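Local coordinates for flavoprotein 390 (Photobacterium phosphoreum, PDB 1FVP) that binds two flavin mononucleotides per subunit, each carrying a covalently attached myristate, and works as a homodimer belonging to the bacterial luciferase family, at residues A[21-24]-A[25-29]; A[32-36]-A[37-41]; A[206-209]-A[210-213]; A[213-216]-A[217-221]. All blocks are in the same frame, centred on the assembly; numbering follows the deposited sequence.

Contact 1: residues A[21-24]-A[25-29]; sequences PSKT and MNNAL. With FMA (6-(3-tetradecanoic acid) flavine mononucleotide), chain E.
The flat carboxamide of Asn27 crosses the aliphatic start of Lys23 at a slant, CG of Asn27 lying 4.0 Å from CG of Lys23. Lys23 presents that carbon because its CG points away from the backbone N (chi1 -163°). The other flat system here, the isoalloxazine of the flavin, is met only lightly: CB of Pro21 lies 4.2 Å from its carbonyl O4. The fatty tail of the ligand does most of the touching. CG2 of Thr24 rests 3.7 Å from C11 of the tail. One turn on, CB of Ala28 sits 3.8 Å from C14. Met25 comes alongside C5' and C6' with CG, and a bend at chi2 carries SD to 3.8 Å from C5'. These three pocket residues therefore give the acyl chain a hydrophobic strip of the first helical turns, while Lys23 and Asn26 lie at the exposed side. The backbone holds the strip in order: Asn27 N donates to Lys23 O over 3.1 Å, nearly straight at 166°, and Ala28 N donates to Thr24 O over 3.2 Å. The turn belongs to helix 23-38, the crossover of a beta-alpha-beta unit between parallel strands 6-11 and 42-48. Phe65 of the second subunit packs on Met25, and Tyr88 of that subunit packs on Asn26 and also hydrogen-bonds the ligand, so this end of the helix borders both the fatty tail of the flavin and the dimer interface.

Contact 2: residues A[32-36]-A[37-41]; sequences LRIID and EDTSI
Arg33 and Asp38 meet through a salt bridge, NH1 of Arg33 lying 2.7 Å from OD2 of Asp38 with an N-H...O angle of 154°. NH2 of Arg33 adds a weak second bond to the same oxygen, OD2 of Asp38, at 3.0 Å. The acceptor lies in the guanidinium plane, but the donor reaches OD2 from above the carboxylate, and the two planes stand 63° apart; this is a one-oxygen grip, not a flat, paired one. Beside it, Ile34 places CG2 at 3.5 Å from CB of Asp38 and at 3.6 Å from CG2 of Thr39, making a small apolar patch next to the carboxylate's stem. Glu37 runs across Arg33 at about a right angle, its OE2 3.8 Å from CG of Arg33.

The next shell sets these groups in place. Arg33 leaves the helix with CG opposite its backbone N (chi1 -172°) and bends at chi3, which carries the guanidinium along the helix toward Asp38, further on in the chain. Glu37 N donates to Arg33 O over 2.8 Å, and Asp38 N to Ile34 O over 2.6 Å, the latter on a lone pair. A wider pi-type turn at 34-36 accompanies this stretch. Farther out, Glu30 forms a salt bridge with NE of Arg33, Ile34 packs on Lys211 of helix 207-227, and Ile35 faces Val8 and Ile45 of the flanking strands.

Chemically, Arg33 bridges Asp38 and Glu30, with Glu37 OE1 near but beyond bridging distance; its positive charge probably offsets those of the acidic side chains around it.

Contact 3: residues A[206-209]-A[210-213]; sequences DQNK and KKSV
Lys210 N reaches back to Asp206 O in a weak bond at the opening of helix 207-227, where Asp206 is the N-cap. Its carboxylate caps the first turn: Lys209 N donates weakly to OD1 of Asp206 over 3.4 Å.

Firmer backbone bonds follow. Lys211 N donates to Gln207 O over 2.8 Å at 162°, and Val213 N donates to Lys209 O over 2.8 Å at 143°. Ser212 N meets Asn208 O from above the carbonyl plane, and Ser212 OG gives the same oxygen a weak second bond, its hydroxyl folded back beside its own backbone N (chi1 -73°).

Among the polar side chains, Gln207 and Lys210 run side by side in the same direction. NZ of Lys210 finds its main partner outside the turn, in Thr31 OG1 of helix 23-38, and has a long, weak ion pair with Glu202. Asn208 and Lys211 form a second pair pointing the same way, with OD1 of Asn208 3.1 Å from CE of Lys211; the lysine stem also packs on Arg33 and Asp38.

The apolar contact is lighter: Lys209 lies along Val213, its CG 4.1 Å from CG2 of Val213.

Contact 4: residues A[213-216]-A[217-221]; sequences VMID and LNNQV. With FMA (6-(3-tetradecanoic acid) flavine mononucleotide), chain D.
Leu217 and Met214 lie on the packed side of this helical turn, where CB of Leu217 stands 3.8 Å from Met214 O. That carbonyl is well used, because Asn218 N donates to Met214 O over 3.2 Å, within the carbonyl plane, and Tyr42 OH hydrogen-bonds the same oxygen from strand 42-48. CB of Asn218 lies 3.6 Å from Ile215 O, while its side chain packs against Thr39, just beyond the end of helix 23-38. The side chain of Met214 is directed to Phe201 and Ile34, and Leu217, its CG opposite the backbone N (chi1 155°), extends CD1 to 4.0 Å from C7' of the ligand's fatty tail.

A looser part follows at Ile215 and Asn219. They run alongside each other in the same direction, but CD1 of Ile215 comes no nearer than 3.8 Å to ND2 of Asn219, and the backbone link there, Asn219 N to Ile215 O, is weak at 3.4 Å. Ile215 also rests on Ile34 and Asp38 of helix 23-38. The solvent side belongs to Asp216, which is exposed and adds little beyond the backbone.

Gln220 makes the polar contact with the ligand. Its CG also points away from the backbone N (chi1 -161°) and the chain stays extended, so the terminal amide arrives at the tail's carboxylate with NE2 of Gln220 2.6 Å from O1' of the ligand. Asn2 and Asn193 hydrogen-bond the same molecule. The helix thus contributes two kinds of residue to a flavin pocket of this luciferase-family protein: apolar Leu217 accompanies the acyl chain, and polar Gln220 meets its acid group.

Overall arrangement
None of the four contacts closes a long loop; each spans a turn or two of one of two helices, and none nests in or crosses another. From the N terminus, contact 1 opens helix 23-38 beside one flavin, and contact 2 follows at its far end, about 17 Å away between centres, before strand 42-48; both touch the second subunit. Much later in the chain, contact 3 starts helix 207-227 and hands over to contact 4 at shared Val213. The two helices are packed together: contact 3 touches contacts 1 and 2, and contact 4 touches contact 2. One flavin lies beside the start of helix 23-38, another beside the later part of helix 207-227.

Contact 1: residues A[21-24]-A[25-29]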
loop_
_atom_site.group_PDB
_atom_site.type_symbol
_atom_site.label_atom_id
_atom_site.label_comp_id
_atom_site.label_asym_id
_atom_site.label_seq_id
_atom_site.Cartn_x
_atom_site.Cartn_y
_atom_site.Cartn_z
ATOM N N PRO A 21 -13.783 -1.106 -19.703
ATOM C CA PRO A 21 -13.760 -1.341 -18.260
ATOM C C PRO A 21 -13.333 -2.680 -17.721
ATOM O O PRO A 21 -12.732 -2.751 -16.630
ATOM C CB PRO A 21 -15.196 -1.006 -17.838
ATOM C CG PRO A 21 -15.570 0.127 -18.762
ATOM C CD PRO A 21 -14.747 -0.025 -20.026
ATOM N N SER A 22 -13.628 -3.747 -18.423
ATOM C CA SER A 22 -13.250 -5.114 -18.033
ATOM C C SER A 22 -11.799 -5.383 -18.465
ATOM O O SER A 22 -11.026 -6.003 -17.732
ATOM C CB SER A 22 -14.173 -6.148 -18.673
ATOM O OG SER A 22 -15.421 -5.623 -19.105
ATOM N N LYS A 23 -11.462 -4.925 -19.662
ATOM C CA LYS A 23 -10.186 -5.072 -20.321
ATOM C C LYS A 23 -9.030 -4.416 -19.581
ATOM O O LYS A 23 -7.969 -5.056 -19.439
ATOM C CB LYS A 23 -10.087 -4.556 -21.768
ATOM C CG LYS A 23 -8.844 -5.163 -22.437
ATOM C CD LYS A 23 -8.289 -4.364 -23.584
ATOM C CE LYS A 23 -8.839 -4.769 -24.937
ATOM N NZ LYS A 23 -8.732 -3.652 -25.928
ATOM N N THR A 24 -9.242 -3.177 -19.175
ATOM C CA THR A 24 -8.196 -2.436 -18.441
ATOM C C THR A 24 -7.662 -3.322 -17.316
ATOM O O THR A 24 -6.457 -3.365 -17.028
ATOM C CB THR A 24 -8.744 -1.065 -17.906
ATOM O OG1 THR A 24 -8.696 -0.134 -19.027
ATOM C CG2 THR A 24 -8.020 -0.465 -16.692
ATOM N N MET A 25 -8.594 -4.038 -16.701
ATOM C CA MET A 25 -8.234 -4.885 -15.584
ATOM C C MET A 25 -7.603 -6.207 -15.924
ATOM O O MET A 25 -6.728 -6.658 -15.142
ATOM C CB MET A 25 -9.416 -5.054 -14.619
ATOM C CG MET A 25 -8.786 -4.940 -13.246
ATOM S SD MET A 25 -9.090 -6.471 -12.347
ATOM C CE MET A 25 -8.318 -6.028 -10.775
ATOM N N ASN A 26 -8.037 -6.822 -17.016
ATOM C CA ASN A 26 -7.433 -8.139 -17.372
ATOM C C ASN A 26 -5.960 -7.924 -17.696
ATOM O O ASN A 26 -5.124 -8.770 -17.364
ATOM C CB ASN A 26 -8.282 -8.890 -18.366
ATOM C CG ASN A 26 -9.130 -9.911 -17.599
ATOM O OD1 ASN A 26 -10.316 -9.639 -17.372
ATOM N ND2 ASN A 26 -8.484 -11.013 -17.213
ATOM N N ASN A 27 -5.694 -6.781 -18.294
ATOM C CA ASN A 27 -4.349 -6.328 -18.667
ATOM C C ASN A 27 -3.506 -6.166 -17.389
ATOM O O ASN A 27 -2.355 -6.610 -17.320
ATOM C CB ASN A 27 -4.422 -5.003 -19.435
ATOM C CG ASN A 27 -5.191 -5.070 -20.742
ATOM O OD1 ASN A 27 -6.115 -5.872 -20.920
ATOM N ND2 ASN A 27 -4.757 -4.227 -21.684
ATOM N N ALA A 28 -4.132 -5.509 -16.417
ATOM C CA ALA A 28 -3.518 -5.240 -15.122
ATOM C C ALA A 28 -3.322 -6.534 -14.345
ATOM O O ALA A 28 -2.396 -6.518 -13.523
ATOM C CB ALA A 28 -4.289 -4.248 -14.280
ATOM N N LEU A 29 -4.126 -7.541 -14.620
ATOM C CA LEU A 29 -3.998 -8.845 -13.913
ATOM C C LEU A 29 -2.840 -9.643 -14.514
ATOM O O LEU A 29 -2.204 -10.528 -13.908
ATOM C CB LEU A 29 -5.364 -9.482 -13.963
ATOM C CG LEU A 29 -6.108 -9.941 -12.734
ATOM C CD1 LEU A 29 -6.429 -8.814 -11.759
ATOM C CD2 LEU A 29 -7.447 -10.516 -13.216
HETATM N N1 FMA E . -17.847 0.482 -10.297
HETATM C C2 FMA E . -18.388 1.100 -11.350
HETATM O O2 FMA E . -19.181 1.964 -11.402
HETATM N N3 FMA E . -17.960 0.675 -12.672
HETATM C C4 FMA E . -17.045 -0.309 -12.836
HETATM O O4 FMA E . -16.755 -0.589 -13.985
HETATM C C4A FMA E . -16.485 -0.956 -11.687
HETATM N N5 FMA E . -15.595 -1.924 -11.710
HETATM C C5A FMA E . -15.034 -2.556 -10.667
HETATM C C6 FMA E . -14.109 -3.583 -10.801
HETATM C C7 FMA E . -13.592 -4.156 -9.659
HETATM C C7M FMA E . -12.534 -5.315 -9.684
HETATM C C8 FMA E . -14.005 -3.735 -8.347
HETATM C C8M FMA E . -13.470 -4.337 -7.091
HETATM C C9 FMA E . -14.931 -2.721 -8.255
HETATM C C9A FMA E . -15.477 -2.113 -9.346
HETATM N N10 FMA E . -16.415 -1.095 -9.328
HETATM C C10 FMA E . -16.971 -0.461 -10.365
HETATM C C1B FMA E . -16.924 -0.592 -7.973
HETATM C C2B FMA E . -17.855 -1.668 -7.263
HETATM O O2B FMA E . -18.521 -2.400 -8.254
HETATM C C3B FMA E . -18.821 -0.852 -6.425
HETATM O "O3'" FMA E . -19.391 0.151 -7.161
HETATM C C4B FMA E . -18.137 -0.349 -5.151
HETATM O "O4'" FMA E . -16.751 -0.866 -5.118
HETATM C C5B FMA E . -18.936 -0.930 -3.960
HETATM O "O5'" FMA E . -18.246 -0.351 -2.713
HETATM P P FMA E . -19.002 0.303 -1.492
HETATM O O1P FMA E . -20.484 -0.097 -1.832
HETATM O O2P FMA E . -18.543 -0.475 -0.359
HETATM O O3P FMA E . -18.594 1.606 -1.404
HETATM C "C1'" FMA E . -15.461 -5.276 -13.597
HETATM O "O1'" FMA E . -14.601 -6.208 -13.825
HETATM O "O2'" FMA E . -16.586 -5.305 -14.148
HETATM C "C2'" FMA E . -14.839 -4.002 -13.161
HETATM C "C3'" FMA E . -13.718 -4.019 -12.143
HETATM C "C4'" FMA E . -12.381 -3.683 -12.686
HETATM C "C5'" FMA E . -11.204 -3.418 -11.777
HETATM C "C6'" FMA E . -10.226 -2.386 -12.212
HETATM C "C7'" FMA E . -10.782 -1.079 -12.754
HETATM C "C8'" FMA E . -9.800 -0.185 -13.393
HETATM C "C9'" FMA E . -8.505 0.168 -12.649
HETATM C C11 FMA E . -7.378 -0.759 -13.025
HETATM C C12 FMA E . -6.975 -1.838 -12.082
HETATM C C13 FMA E . -6.019 -1.567 -10.979
HETATM C C14 FMA E . -4.652 -2.178 -11.057
HETATM C C15 FMA E . -4.367 -3.319 -10.131
#

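Contact 2: residues A[32-36]-A[37-41]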
loop_
_atom_site.group_PDB
_atom_site.type_symbol
_atom_site.label_atom_id
_atom_site.label_comp_id
_atom_site.label_asym_id
_atom_site.label_seq_id
_atom_site.Cartn_x
_atom_site.Cartn_y
_atom_site.Cartn_z
ATOM N N LEU A 32 0.468 -8.302 -13.355
ATOM C CA LEU A 32 0.708 -8.901 -12.037
ATOM C C LEU A 32 1.196 -10.344 -12.187
ATOM O O LEU A 32 1.959 -10.829 -11.329
ATOM C CB LEU A 32 -0.566 -8.854 -11.198
ATOM C CG LEU A 32 -1.070 -7.553 -10.621
ATOM C CD1 LEU A 32 -2.451 -7.739 -9.997
ATOM C CD2 LEU A 32 -0.097 -7.039 -9.575
ATOM N N ARG A 33 0.688 -10.968 -13.256
ATOM C CA ARG A 33 1.069 -12.371 -13.506
ATOM C C ARG A 33 2.584 -12.465 -13.681
ATOM O O ARG A 33 3.242 -13.290 -13.023
ATOM C CB ARG A 33 0.344 -13.006 -14.689
ATOM C CG ARG A 33 0.626 -14.510 -14.793
ATOM C CD ARG A 33 0.131 -15.105 -16.070
ATOM N NE ARG A 33 0.723 -14.462 -17.225
ATOM C CZ ARG A 33 2.018 -14.550 -17.540
ATOM N NH1 ARG A 33 2.881 -15.286 -16.847
ATOM N NH2 ARG A 33 2.434 -13.815 -18.586
ATOM N N ILE A 34 3.087 -11.612 -14.560
ATOM C CA ILE A 34 4.531 -11.574 -14.868
ATOM C C ILE A 34 5.289 -11.454 -13.551
ATOM O O ILE A 34 6.174 -12.250 -13.212
ATOM C CB ILE A 34 4.822 -10.421 -15.886
ATOM C CG1 ILE A 34 3.753 -10.531 -16.990
ATOM C CG2 ILE A 34 6.269 -10.448 -16.408
ATOM C CD1 ILE A 34 3.861 -9.579 -18.198
ATOM N N ILE A 35 4.854 -10.421 -12.838
ATOM C CA ILE A 35 5.411 -10.109 -11.511
ATOM C C ILE A 35 5.616 -11.444 -10.794
ATOM O O ILE A 35 6.769 -11.851 -10.563
ATOM C CB ILE A 35 4.496 -9.078 -10.776
ATOM C CG1 ILE A 35 4.724 -7.662 -11.347
ATOM C CG2 ILE A 35 4.657 -9.090 -9.234
ATOM C CD1 ILE A 35 3.718 -6.572 -10.914
ATOM N N ASP A 36 4.521 -12.140 -10.511
ATOM C CA ASP A 36 4.613 -13.426 -9.810
ATOM C C ASP A 36 5.466 -14.467 -10.521
ATOM O O ASP A 36 6.554 -14.794 -9.969
ATOM C CB ASP A 36 3.262 -13.929 -9.303
ATOM C CG ASP A 36 2.956 -13.465 -7.882
ATOM O OD1 ASP A 36 3.364 -14.087 -6.876
ATOM O OD2 ASP A 36 2.272 -12.417 -7.737
ATOM N N GLU A 37 5.041 -14.966 -11.670
ATOM C CA GLU A 37 5.774 -16.022 -12.366
ATOM C C GLU A 37 6.747 -15.732 -13.466
ATOM O O GLU A 37 7.642 -16.585 -13.737
ATOM C CB GLU A 37 4.715 -17.037 -12.858
ATOM C CG GLU A 37 3.278 -16.564 -12.935
ATOM C CD GLU A 37 2.166 -17.553 -13.097
ATOM O OE1 GLU A 37 2.133 -18.497 -13.881
ATOM O OE2 GLU A 37 1.185 -17.323 -12.332
ATOM N N ASP A 38 6.698 -14.604 -14.148
ATOM C CA ASP A 38 7.607 -14.301 -15.270
ATOM C C ASP A 38 8.686 -13.271 -14.973
ATOM O O ASP A 38 9.245 -12.700 -15.942
ATOM C CB ASP A 38 6.760 -13.910 -16.503
ATOM C CG ASP A 38 5.878 -15.034 -17.013
ATOM O OD1 ASP A 38 5.824 -16.120 -16.404
ATOM O OD2 ASP A 38 5.208 -14.832 -18.055
ATOM N N THR A 39 8.991 -13.032 -13.715
ATOM C CA THR A 39 10.015 -12.041 -13.327
ATOM C C THR A 39 10.524 -12.327 -11.934
ATOM O O THR A 39 10.244 -13.406 -11.372
ATOM C CB THR A 39 9.401 -10.598 -13.474
ATOM O OG1 THR A 39 7.994 -10.761 -13.150
ATOM C CG2 THR A 39 9.536 -10.005 -14.870
ATOM N N SER A 40 11.250 -11.399 -11.366
ATOM C CA SER A 40 11.852 -11.448 -10.030
ATOM C C SER A 40 11.795 -10.031 -9.450
ATOM O O SER A 40 10.916 -9.628 -8.700
ATOM C CB SER A 40 13.300 -11.898 -10.068
ATOM O OG SER A 40 13.447 -13.292 -10.174
ATOM N N ILE A 41 12.771 -9.278 -9.883
ATOM C CA ILE A 41 13.037 -7.895 -9.549
ATOM C C ILE A 41 11.815 -7.052 -9.301
ATOM O O ILE A 41 12.028 -6.063 -8.541
ATOM C CB ILE A 41 14.101 -7.330 -10.552
ATOM C CG1 ILE A 41 13.472 -6.941 -11.895
ATOM C CG2 ILE A 41 15.248 -8.382 -10.736
ATOM C CD1 ILE A 41 14.355 -6.029 -12.790
#

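Contact 3: residues A[206-209]-A[210-213]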
loop_
_atom_site.group_PDB
_atom_site.type_symbol
_atom_site.label_atom_id
_atom_site.label_comp_id
_atom_site.label_asym_id
_atom_site.label_seq_id
_atom_site.Cartn_x
_atom_site.Cartn_y
_atom_site.Cartn_z
ATOM N N ASP A 206 -0.405 -3.650 -26.361
ATOM C CA ASP A 206 0.031 -4.961 -26.905
ATOM C C ASP A 206 0.619 -5.847 -25.823
ATOM O O ASP A 206 1.856 -5.976 -25.746
ATOM C CB ASP A 206 0.919 -4.705 -28.118
ATOM C CG ASP A 206 1.471 -5.975 -28.728
ATOM O OD1 ASP A 206 1.264 -7.090 -28.212
ATOM O OD2 ASP A 206 2.140 -5.806 -29.775
ATOM N N GLN A 207 -0.226 -6.483 -25.035
ATOM C CA GLN A 207 0.230 -7.336 -23.938
ATOM C C GLN A 207 1.560 -7.978 -24.254
ATOM O O GLN A 207 2.535 -7.687 -23.523
ATOM C CB GLN A 207 -0.809 -8.301 -23.417
ATOM C CG GLN A 207 -1.334 -7.902 -22.048
ATOM C CD GLN A 207 -1.965 -6.537 -22.021
ATOM O OE1 GLN A 207 -3.141 -6.333 -22.316
ATOM N NE2 GLN A 207 -1.187 -5.523 -21.664
ATOM N N ASN A 208 1.689 -8.764 -25.298
ATOM C CA ASN A 208 2.955 -9.421 -25.646
ATOM C C ASN A 208 4.145 -8.475 -25.637
ATOM O O ASN A 208 5.239 -8.977 -25.281
ATOM C CB ASN A 208 2.887 -10.264 -26.921
ATOM C CG ASN A 208 2.560 -11.696 -26.475
ATOM O OD1 ASN A 208 3.444 -12.389 -25.934
ATOM N ND2 ASN A 208 1.289 -12.030 -26.691
ATOM N N LYS A 209 3.923 -7.233 -26.019
ATOM C CA LYS A 209 5.051 -6.279 -26.000
ATOM C C LYS A 209 5.469 -6.258 -24.519
ATOM O O LYS A 209 6.547 -6.765 -24.223
ATOM C CB LYS A 209 4.783 -4.848 -26.366
ATOM C CG LYS A 209 5.992 -4.089 -26.887
ATOM C CD LYS A 209 5.549 -2.891 -27.718
ATOM C CE LYS A 209 4.598 -1.953 -27.020
ATOM N NZ LYS A 209 4.126 -0.846 -27.907
ATOM N N LYS A 210 4.532 -5.717 -23.757
ATOM C CA LYS A 210 4.636 -5.541 -22.298
ATOM C C LYS A 210 5.254 -6.736 -21.590
ATOM O O LYS A 210 6.235 -6.536 -20.826
ATOM C CB LYS A 210 3.334 -5.102 -21.659
ATOM C CG LYS A 210 3.239 -5.398 -20.166
ATOM C CD LYS A 210 2.049 -4.699 -19.531
ATOM C CE LYS A 210 0.814 -5.574 -19.427
ATOM N NZ LYS A 210 -0.391 -4.705 -19.256
ATOM N N LYS A 211 4.753 -7.935 -21.830
ATOM C CA LYS A 211 5.357 -9.112 -21.172
ATOM C C LYS A 211 6.816 -9.205 -21.601
ATOM O O LYS A 211 7.653 -9.623 -20.795
ATOM C CB LYS A 211 4.634 -10.420 -21.438
ATOM C CG LYS A 211 5.416 -11.673 -21.078
ATOM C CD LYS A 211 4.814 -12.952 -21.614
ATOM C CE LYS A 211 4.683 -12.962 -23.117
ATOM N NZ LYS A 211 5.972 -13.070 -23.860
ATOM N N SER A 212 7.127 -8.810 -22.818
ATOM C CA SER A 212 8.505 -8.890 -23.329
ATOM C C SER A 212 9.416 -7.797 -22.836
ATOM O O SER A 212 10.626 -8.051 -22.649
ATOM C CB SER A 212 8.522 -9.034 -24.842
ATOM O OG SER A 212 8.088 -10.375 -25.107
ATOM N N VAL A 213 8.851 -6.621 -22.638
ATOM C CA VAL A 213 9.609 -5.478 -22.126
ATOM C C VAL A 213 9.802 -5.666 -20.609
ATOM O O VAL A 213 10.580 -4.903 -20.029
ATOM C CB VAL A 213 8.923 -4.127 -22.367
ATOM C CG1 VAL A 213 9.897 -3.146 -23.011
ATOM C CG2 VAL A 213 7.609 -4.209 -23.090
#

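Contact 4: residues A[213-216]-A[217-221]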
loop_
_atom_site.group_PDB
_atom_site.type_symbol
_atom_site.label_atom_id
_atom_site.label_comp_id
_atom_site.label_asym_id
_atom_site.label_seq_id
_atom_site.Cartn_x
_atom_site.Cartn_y
_atom_site.Cartn_z
ATOM N N VAL A 213 8.851 -6.621 -22.638
ATOM C CA VAL A 213 9.609 -5.478 -22.126
ATOM C C VAL A 213 9.802 -5.666 -20.609
ATOM O O VAL A 213 10.580 -4.903 -20.029
ATOM C CB VAL A 213 8.923 -4.127 -22.367
ATOM C CG1 VAL A 213 9.897 -3.146 -23.011
ATOM C CG2 VAL A 213 7.609 -4.209 -23.090
ATOM N N MET A 214 9.080 -6.614 -20.028
ATOM C CA MET A 214 9.178 -6.852 -18.580
ATOM C C MET A 214 10.215 -7.915 -18.265
ATOM O O MET A 214 11.185 -7.620 -17.550
ATOM C CB MET A 214 7.833 -7.127 -17.924
ATOM C CG MET A 214 7.163 -5.813 -17.566
ATOM S SD MET A 214 5.557 -6.208 -16.805
ATOM C CE MET A 214 6.072 -6.726 -15.168
ATOM N N ILE A 215 10.026 -9.106 -18.800
ATOM C CA ILE A 215 11.013 -10.160 -18.514
ATOM C C ILE A 215 12.349 -9.861 -19.165
ATOM O O ILE A 215 13.309 -10.571 -18.798
ATOM C CB ILE A 215 10.444 -11.592 -18.694
ATOM C CG1 ILE A 215 11.078 -12.340 -19.895
ATOM C CG2 ILE A 215 8.894 -11.643 -18.750
ATOM C CD1 ILE A 215 11.798 -13.654 -19.418
ATOM N N ASP A 216 12.457 -8.882 -20.043
ATOM C CA ASP A 216 13.752 -8.567 -20.658
ATOM C C ASP A 216 14.702 -8.020 -19.565
ATOM O O ASP A 216 15.770 -8.577 -19.334
ATOM C CB ASP A 216 13.747 -7.479 -21.719
ATOM C CG ASP A 216 13.804 -8.045 -23.124
ATOM O OD1 ASP A 216 13.365 -9.204 -23.241
ATOM O OD2 ASP A 216 14.299 -7.258 -23.963
ATOM N N LEU A 217 14.208 -6.915 -19.070
ATOM C CA LEU A 217 14.743 -6.043 -18.039
ATOM C C LEU A 217 15.001 -6.754 -16.708
ATOM O O LEU A 217 15.861 -6.362 -15.910
ATOM C CB LEU A 217 13.733 -4.882 -17.952
ATOM C CG LEU A 217 13.689 -4.169 -16.618
ATOM C CD1 LEU A 217 15.051 -3.553 -16.330
ATOM C CD2 LEU A 217 12.659 -3.059 -16.739
ATOM N N ASN A 218 14.231 -7.803 -16.496
ATOM C CA ASN A 218 14.318 -8.663 -15.312
ATOM C C ASN A 218 15.688 -9.347 -15.437
ATOM O O ASN A 218 16.565 -9.287 -14.593
ATOM C CB ASN A 218 13.190 -9.682 -15.344
ATOM C CG ASN A 218 13.459 -10.845 -14.402
ATOM O OD1 ASN A 218 14.226 -11.762 -14.731
ATOM N ND2 ASN A 218 12.810 -10.787 -13.242
ATOM N N ASN A 219 15.789 -9.982 -16.581
ATOM C CA ASN A 219 16.941 -10.755 -17.065
ATOM C C ASN A 219 18.164 -9.856 -17.253
ATOM O O ASN A 219 19.296 -10.305 -17.478
ATOM C CB ASN A 219 16.467 -11.542 -18.286
ATOM C CG ASN A 219 15.460 -12.614 -17.905
ATOM O OD1 ASN A 219 15.617 -13.789 -18.301
ATOM N ND2 ASN A 219 14.433 -12.253 -17.143
ATOM N N GLN A 220 17.889 -8.569 -17.124
ATOM C CA GLN A 220 18.877 -7.511 -17.226
ATOM C C GLN A 220 19.378 -7.193 -15.808
ATOM O O GLN A 220 20.584 -7.368 -15.557
ATOM C CB GLN A 220 18.422 -6.206 -17.867
ATOM C CG GLN A 220 19.635 -5.403 -18.308
ATOM C CD GLN A 220 19.285 -4.034 -18.807
ATOM O OE1 GLN A 220 18.199 -3.506 -18.598
ATOM N NE2 GLN A 220 20.265 -3.445 -19.486
ATOM N N VAL A 221 18.482 -6.748 -14.951
ATOM C CA VAL A 221 18.884 -6.420 -13.566
ATOM C C VAL A 221 19.441 -7.674 -12.904
ATOM O O VAL A 221 20.587 -7.685 -12.420
ATOM C CB VAL A 221 17.717 -5.787 -12.808
ATOM C CG1 VAL A 221 18.073 -5.487 -11.362
ATOM C CG2 VAL A 221 17.216 -4.549 -13.518
HETATM N N1 FMA D . 24.342 3.070 -11.312
HETATM C C2 FMA D . 24.123 2.447 -10.153
HETATM O O2 FMA D . 24.547 2.703 -9.090
HETATM N N3 FMA D . 23.244 1.286 -10.130
HETATM C C4 FMA D . 22.658 0.836 -11.257
HETATM O O4 FMA D . 21.940 -0.138 -11.190
HETATM C C4A FMA D . 22.911 1.516 -12.490
HETATM N N5 FMA D . 22.397 1.161 -13.640
HETATM C C5A FMA D . 22.599 1.756 -14.826
HETATM C C6 FMA D . 22.004 1.307 -16.002
HETATM C C7 FMA D . 22.273 1.984 -17.166
HETATM C C7M FMA D . 21.658 1.581 -18.551
HETATM C C8 FMA D . 23.154 3.128 -17.191
HETATM C C8M FMA D . 23.478 3.893 -18.433
HETATM C C9 FMA D . 23.728 3.542 -16.008
HETATM C C9A FMA D . 23.492 2.919 -14.817
HETATM N N10 FMA D . 24.033 3.292 -13.594
HETATM C C10 FMA D . 23.826 2.686 -12.425
HETATM C C1B FMA D . 24.967 4.502 -13.527
HETATM C C2B FMA D . 24.972 5.258 -12.129
HETATM O O2B FMA D . 24.754 6.596 -12.539
HETATM C C3B FMA D . 26.301 5.035 -11.443
HETATM O "O3'" FMA D . 26.935 3.893 -11.924
HETATM C C4B FMA D . 26.251 4.959 -9.913
HETATM O "O4'" FMA D . 25.661 6.185 -9.349
HETATM C C5B FMA D . 27.683 4.807 -9.327
HETATM O "O5'" FMA D . 27.884 6.014 -8.378
HETATM P P FMA D . 29.092 7.033 -8.333
HETATM O O1P FMA D . 30.236 6.077 -7.845
HETATM O O2P FMA D . 29.311 7.522 -9.680
HETATM O O3P FMA D . 28.722 8.094 -7.530
HETATM C "C1'" FMA D . 21.415 -2.295 -16.361
HETATM O "O1'" FMA D . 21.370 -1.991 -17.614
HETATM O "O2'" FMA D . 21.702 -3.451 -16.036
HETATM C "C2'" FMA D . 21.809 -1.138 -15.503
HETATM C "C3'" FMA D . 21.092 0.155 -15.915
HETATM C "C4'" FMA D . 19.889 0.322 -15.037
HETATM C "C5'" FMA D . 18.539 -0.170 -15.501
HETATM C "C6'" FMA D . 17.424 0.816 -15.253
HETATM C "C7'" FMA D . 16.069 0.141 -15.093
HETATM C "C8'" FMA D . 15.039 0.492 -16.080
HETATM C "C9'" FMA D . 14.074 1.630 -15.796
HETATM C C11 FMA D . 13.339 2.110 -17.009
HETATM C C12 FMA D . 12.856 1.190 -18.070
HETATM C C13 FMA D . 12.023 1.717 -19.190
HETATM C C14 FMA D . 11.521 0.727 -20.193
HETATM C C15 FMA D . 12.528 -0.296 -20.636
#